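Local atomic coordinates of exosome complex exonuclease RRP46 homolog (Oryza sativa Japonica Group, PDB entry 3HKM), a protein that binds double-stranded DNA and single-stranded RNA, shows hydrolytic DNase and phosphorolytic RNase activities in vitro, and is a probable component of the exosome. Residues T38-A43 / V104-V109; A31-G36 / L116-N121. All coordinates share one frame; numbering follows the deposited sequence.

Contact 1 of 2, residues T38-A43 / V104-V109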
loop_
_atom_site.group_PDB
_atom_site.type_symbol
_atom_site.label_atom_id
_atom_site.label_comp_id
_atom_site.label_asym_id
_atom_site.label_seq_id
_atom_site.Cartn_x
_atom_site.Cartn_y
_atom_site.Cartn_z
ATOM N N THR A 38 -0.869 -7.861 -10.458
ATOM C CA THR A 38 0.035 -7.258 -9.489
ATOM C C THR A 38 -0.190 -7.931 -8.148
ATOM O O THR A 38 -1.233 -7.733 -7.504
ATOM C CB THR A 38 -0.201 -5.752 -9.343
ATOM O OG1 THR A 38 0.176 -5.102 -10.558
ATOM C CG2 THR A 38 0.625 -5.188 -8.193
ATOM N N ILE A 39 0.779 -8.738 -7.731
ATOM C CA ILE A 39 0.646 -9.485 -6.488
ATOM C C ILE A 39 1.861 -9.352 -5.569
ATOM O O ILE A 39 3.010 -9.326 -6.024
ATOM C CB ILE A 39 0.249 -10.969 -6.732
ATOM C CG1 ILE A 39 0.889 -11.877 -5.684
ATOM C CG2 ILE A 39 0.588 -11.410 -8.156
ATOM C CD1 ILE A 39 0.263 -13.216 -5.604
ATOM N N VAL A 40 1.580 -9.275 -4.271
ATOM C CA VAL A 40 2.577 -8.957 -3.263
ATOM C C VAL A 40 2.405 -9.844 -2.022
ATOM O O VAL A 40 1.285 -10.237 -1.692
ATOM C CB VAL A 40 2.418 -7.468 -2.857
ATOM C CG1 VAL A 40 2.560 -7.287 -1.360
ATOM C CG2 VAL A 40 3.368 -6.557 -3.659
ATOM N N LEU A 41 3.507 -10.161 -1.342
ATOM C CA LEU A 41 3.438 -10.869 -0.061
ATOM C C LEU A 41 3.967 -10.009 1.086
ATOM O O LEU A 41 5.115 -9.565 1.060
ATOM C CB LEU A 41 4.197 -12.201 -0.109
ATOM C CG LEU A 41 4.401 -12.899 1.248
ATOM C CD1 LEU A 41 3.066 -13.346 1.840
ATOM C CD2 LEU A 41 5.352 -14.086 1.137
ATOM N N ALA A 42 3.121 -9.790 2.090
ATOM C CA ALA A 42 3.444 -8.936 3.239
ATOM C C ALA A 42 3.604 -9.727 4.544
ATOM O O ALA A 42 2.692 -10.421 4.964
ATOM C CB ALA A 42 2.369 -7.860 3.410
ATOM N N ALA A 43 4.762 -9.609 5.187
ATOM C CA ALA A 43 5.051 -10.371 6.407
ATOM C C ALA A 43 5.363 -9.437 7.574
ATOM O O ALA A 43 6.212 -8.559 7.450
ATOM C CB ALA A 43 6.217 -11.339 6.173
ATOM N N VAL A 104 8.391 -5.202 8.984
ATOM C CA VAL A 104 7.574 -5.540 7.835
ATOM C C VAL A 104 8.465 -5.911 6.652
ATOM O O VAL A 104 9.379 -5.166 6.288
ATOM C CB VAL A 104 6.674 -4.349 7.444
ATOM C CG1 VAL A 104 5.764 -4.716 6.282
ATOM C CG2 VAL A 104 5.868 -3.883 8.644
ATOM N N ILE A 105 8.211 -7.072 6.062
ATOM C CA ILE A 105 8.876 -7.448 4.827
ATOM C C ILE A 105 7.859 -7.521 3.703
ATOM O O ILE A 105 6.811 -8.139 3.837
ATOM C CB ILE A 105 9.630 -8.783 4.943
ATOM C CG1 ILE A 105 10.748 -8.662 5.976
ATOM C CG2 ILE A 105 10.214 -9.180 3.595
ATOM C CD1 ILE A 105 11.741 -9.796 5.921
ATOM N N LEU A 106 8.175 -6.854 2.603
ATOM C CA LEU A 106 7.314 -6.810 1.441
ATOM C C LEU A 106 8.036 -7.489 0.283
ATOM O O LEU A 106 9.089 -7.037 -0.155
ATOM C CB LEU A 106 6.966 -5.358 1.103
ATOM C CG LEU A 106 5.881 -5.068 0.063
ATOM C CD1 LEU A 106 6.392 -5.241 -1.363
ATOM C CD2 LEU A 106 4.649 -5.923 0.317
ATOM N N GLN A 107 7.478 -8.594 -0.188
ATOM C CA GLN A 107 8.058 -9.330 -1.296
ATOM C C GLN A 107 7.167 -9.204 -2.526
ATOM O O GLN A 107 6.012 -9.644 -2.516
ATOM C CB GLN A 107 8.227 -10.799 -0.917
ATOM C CG GLN A 107 8.592 -11.711 -2.088
ATOM C CD GLN A 107 10.007 -11.474 -2.601
ATOM O OE1 GLN A 107 10.212 -11.102 -3.764
ATOM N NE2 GLN A 107 10.990 -11.676 -1.730
ATOM N N VAL A 108 7.705 -8.599 -3.585
ATOM C CA VAL A 108 6.991 -8.503 -4.860
ATOM C C VAL A 108 6.968 -9.837 -5.604
ATOM O O VAL A 108 7.997 -10.494 -5.768
ATOM C CB VAL A 108 7.579 -7.410 -5.761
ATOM C CG1 VAL A 108 6.802 -7.322 -7.064
ATOM C CG2 VAL A 108 7.534 -6.086 -5.039
ATOM N N VAL A 109 5.775 -10.231 -6.036
ATOM C CA VAL A 109 5.563 -11.507 -6.710
ATOM C C VAL A 109 5.301 -11.273 -8.195
ATOM O O VAL A 109 5.821 -11.981 -9.049
ATOM C CB VAL A 109 4.377 -12.285 -6.072
ATOM C CG1 VAL A 109 3.959 -13.454 -6.951
ATOM C CG2 VAL A 109 4.747 -12.753 -4.665
#
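The chi1 of Val109 (168°) swings CG1 away from the main-chain N and obliquely across Ile39, against its CG1 and CD1, while Val109 CB lies 3.5 Å from Ile39 CG1. On the other face of the sheet Leu106 turns CG away from its own N (chi1 -170°) and reaches over at about a right angle to Val40, with Leu106 CD1 4.0 Å from Val40 CG2. Its second methyl is modelled implausibly close to Val40, so the exact fit there is doubtful. The strands run antiparallel. Leu41 with Gln107 and Ala43 with Ile105 are hydrogen-bonded pairs, Leu41 N meeting Gln107 O at 2.8 Å and Ala43 N meeting Ile105 O at 2.9 Å, and each pair is closed by the reverse bond. A fifth bond, Val109 N to Ile39 O, is more bent, at 149° on the hydrogen. Val40 and Ala42 pack on helix 115-130; Leu106 and Val108, on the same face, also meet Trp66 of strand 61-67. On the opposite face lie Leu41, Ala43, Ile105 and Gln107. Five main-chain bonds thus fix the register of these inner RNase PH domain strands, while the aliphatic groups, lacking directed bonds, add packing on both faces.

Contact 2 of 2, residues A31-G36 / L116-N121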
loop_
_atom_site.group_PDB
_atom_site.type_symbol
_atom_site.label_atom_id
_atom_site.label_comp_id
_atom_site.label_asym_id
_atom_site.label_seq_id
_atom_site.Cartn_x
_atom_site.Cartn_y
_atom_site.Cartn_z
ATOM N N ALA A 31 0.114 -11.530 4.511
ATOM C CA ALA A 31 -0.921 -11.383 3.503
ATOM C C ALA A 31 -0.282 -11.435 2.126
ATOM O O ALA A 31 0.593 -10.640 1.825
ATOM C CB ALA A 31 -1.658 -10.059 3.688
ATOM N N ARG A 32 -0.704 -12.389 1.306
ATOM C CA ARG A 32 -0.400 -12.340 -0.110
ATOM C C ARG A 32 -1.560 -11.615 -0.786
ATOM O O ARG A 32 -2.643 -12.175 -0.971
ATOM C CB ARG A 32 -0.203 -13.738 -0.700
ATOM C CG ARG A 32 -0.485 -13.813 -2.203
ATOM C CD ARG A 32 -0.059 -15.137 -2.819
ATOM N NE ARG A 32 1.391 -15.290 -2.754
ATOM C CZ ARG A 32 2.112 -16.056 -3.567
ATOM N NH1 ARG A 32 1.534 -16.744 -4.533
ATOM N NH2 ARG A 32 3.423 -16.120 -3.414
ATOM N N TRP A 33 -1.330 -10.356 -1.133
ATOM C CA TRP A 33 -2.395 -9.497 -1.628
ATOM C C TRP A 33 -2.284 -9.360 -3.153
ATOM O O TRP A 33 -1.195 -9.117 -3.689
ATOM C CB TRP A 33 -2.301 -8.138 -0.925
ATOM C CG TRP A 33 -3.329 -7.137 -1.299
ATOM C CD1 TRP A 33 -3.342 -6.358 -2.415
ATOM C CD2 TRP A 33 -4.487 -6.773 -0.537
ATOM N NE1 TRP A 33 -4.445 -5.544 -2.408
ATOM C CE2 TRP A 33 -5.166 -5.777 -1.266
ATOM C CE3 TRP A 33 -5.023 -7.201 0.684
ATOM C CZ2 TRP A 33 -6.350 -5.193 -0.810
ATOM C CZ3 TRP A 33 -6.200 -6.617 1.135
ATOM C CH2 TRP A 33 -6.850 -5.627 0.388
ATOM N N ALA A 34 -3.408 -9.532 -3.847
ATOM C CA ALA A 34 -3.412 -9.448 -5.299
ATOM C C ALA A 34 -4.452 -8.475 -5.861
ATOM O O ALA A 34 -5.616 -8.481 -5.467
ATOM C CB ALA A 34 -3.595 -10.835 -5.907
ATOM N N GLN A 35 -4.011 -7.630 -6.780
ATOM C CA GLN A 35 -4.925 -6.839 -7.580
ATOM C C GLN A 35 -4.553 -7.094 -9.028
ATOM O O GLN A 35 -3.471 -6.718 -9.467
ATOM C CB GLN A 35 -4.778 -5.367 -7.239
ATOM C CG GLN A 35 -4.810 -5.105 -5.757
ATOM C CD GLN A 35 -4.383 -3.701 -5.416
ATOM O OE1 GLN A 35 -4.019 -2.924 -6.293
ATOM N NE2 GLN A 35 -4.424 -3.366 -4.139
ATOM N N GLY A 36 -5.436 -7.755 -9.765
ATOM C CA GLY A 36 -5.080 -8.209 -11.093
ATOM C C GLY A 36 -3.837 -9.074 -10.992
ATOM O O GLY A 36 -3.739 -9.921 -10.097
ATOM N N LEU A 116 2.962 0.139 -5.679
ATOM C CA LEU A 116 3.104 0.754 -4.366
ATOM C C LEU A 116 1.748 0.793 -3.637
ATOM O O LEU A 116 1.669 0.470 -2.443
ATOM C CB LEU A 116 3.739 2.141 -4.486
ATOM C CG LEU A 116 4.397 2.777 -3.258
ATOM C CD1 LEU A 116 3.692 4.052 -2.837
ATOM C CD2 LEU A 116 4.533 1.792 -2.096
ATOM N N PRO A 117 0.674 1.188 -4.345
ATOM C CA PRO A 117 -0.644 1.094 -3.707
ATOM C C PRO A 117 -0.992 -0.345 -3.315
ATOM O O PRO A 117 -1.590 -0.563 -2.262
ATOM C CB PRO A 117 -1.592 1.596 -4.799
ATOM C CG PRO A 117 -0.774 2.529 -5.595
ATOM C CD PRO A 117 0.608 1.911 -5.626
ATOM N N CYS A 118 -0.622 -1.316 -4.144
ATOM C CA CYS A 118 -0.873 -2.714 -3.816
ATOM C C CYS A 118 -0.082 -3.130 -2.572
ATOM O O CYS A 118 -0.641 -3.730 -1.639
ATOM C CB CYS A 118 -0.522 -3.623 -4.995
ATOM S SG CYS A 118 -0.793 -5.395 -4.698
ATOM N N ALA A 119 1.213 -2.807 -2.559
ATOM C CA ALA A 119 2.080 -3.139 -1.428
ATOM C C ALA A 119 1.592 -2.492 -0.139
ATOM O O ALA A 119 1.670 -3.087 0.930
ATOM C CB ALA A 119 3.520 -2.731 -1.721
ATOM N N ILE A 120 1.084 -1.268 -0.250
ATOM C CA ILE A 120 0.484 -0.562 0.875
ATOM C C ILE A 120 -0.719 -1.310 1.475
ATOM O O ILE A 120 -0.756 -1.590 2.669
ATOM C CB ILE A 120 0.093 0.882 0.458
ATOM C CG1 ILE A 120 1.370 1.696 0.182
ATOM C CG2 ILE A 120 -0.759 1.553 1.534
ATOM C CD1 ILE A 120 1.128 3.161 -0.116
ATOM N N ASN A 121 -1.702 -1.619 0.638
ATOM C CA ASN A 121 -2.880 -2.374 1.060
ATOM C C ASN A 121 -2.523 -3.730 1.661
ATOM O O ASN A 121 -3.081 -4.144 2.679
ATOM C CB ASN A 121 -3.806 -2.589 -0.133
ATOM C CG ASN A 121 -4.324 -1.292 -0.707
ATOM O OD1 ASN A 121 -4.438 -1.144 -1.921
ATOM N ND2 ASN A 121 -4.637 -0.345 0.160
#
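In the RNase PH domain, an S5-type fold, helix 115-130 packs across one face of a five-stranded mixed sheet; here Trp33 and Gln35 of strand 29-35 meet Cys118 and Asn121 of that helix. The strand and helix segments pass 8.3 Å apart at their axes, so the contact is made mainly by side chains. Trp33 points its CB toward the helix, and a chi1 of -179° carries the indole on to Cys118 and Asn121. Asn121 comes over one face of the ring: its CB sits 3.6 Å from Trp33 CE2 and makes a CH-pi contact, 29° off the normal of the five-membered ring. Cys118 takes the edge instead, its SG 3.6 Å from Trp33 CD1 in a sulfur-aromatic contact. Gln35, extended beyond CG, lays its carboxamide against the helix, with CD 3.9 Å from Cys118 CB. The same amide group lies at the indole edge, in the plane of the ring and beside NE1, and approaches the amide of Asn121 with the two planes 40° apart. Replacing Gln35 by a leucine would remove this amide and would probably leave the indole NE1 without the polar group beside it and the buried Asn121 amide with one polar neighbour fewer. Phe225 of helix 205-229 meets the indole at a steep angle, Ala122 and Ala125 pack against it from the helix, and Arg15 and Asp154 touch Gln35. All five touching residues are buried, and the amides of Gln35 and Asn121 meet crosswise inside the interface, while the ring, the sulfur and the CB atoms supply its apolar part.

Both contacts involve the same mixed sheet. Contact 1 joins neighbouring strands within the sheet and contact 2 sets helix 115-130 on it; strands 29-35 and 38-49, one from each, are neighbours, tied by probable hydrogen bonds from Trp33 N to Val40 O and from Ala42 N to Ala31 O, both 2.7 Å. Along the chain, contact 1 is nested inside the loop that contact 2 closes. Their chemistry follows their place: contact 1 relies on main-chain bonds and has one partly exposed face, whereas contact 2 is wholly buried and depends on an aromatic ring, a sulfur and two amides. Val40 and Ala42 of contact 1 face the helix of contact 2, touching Ala122 and Ala126.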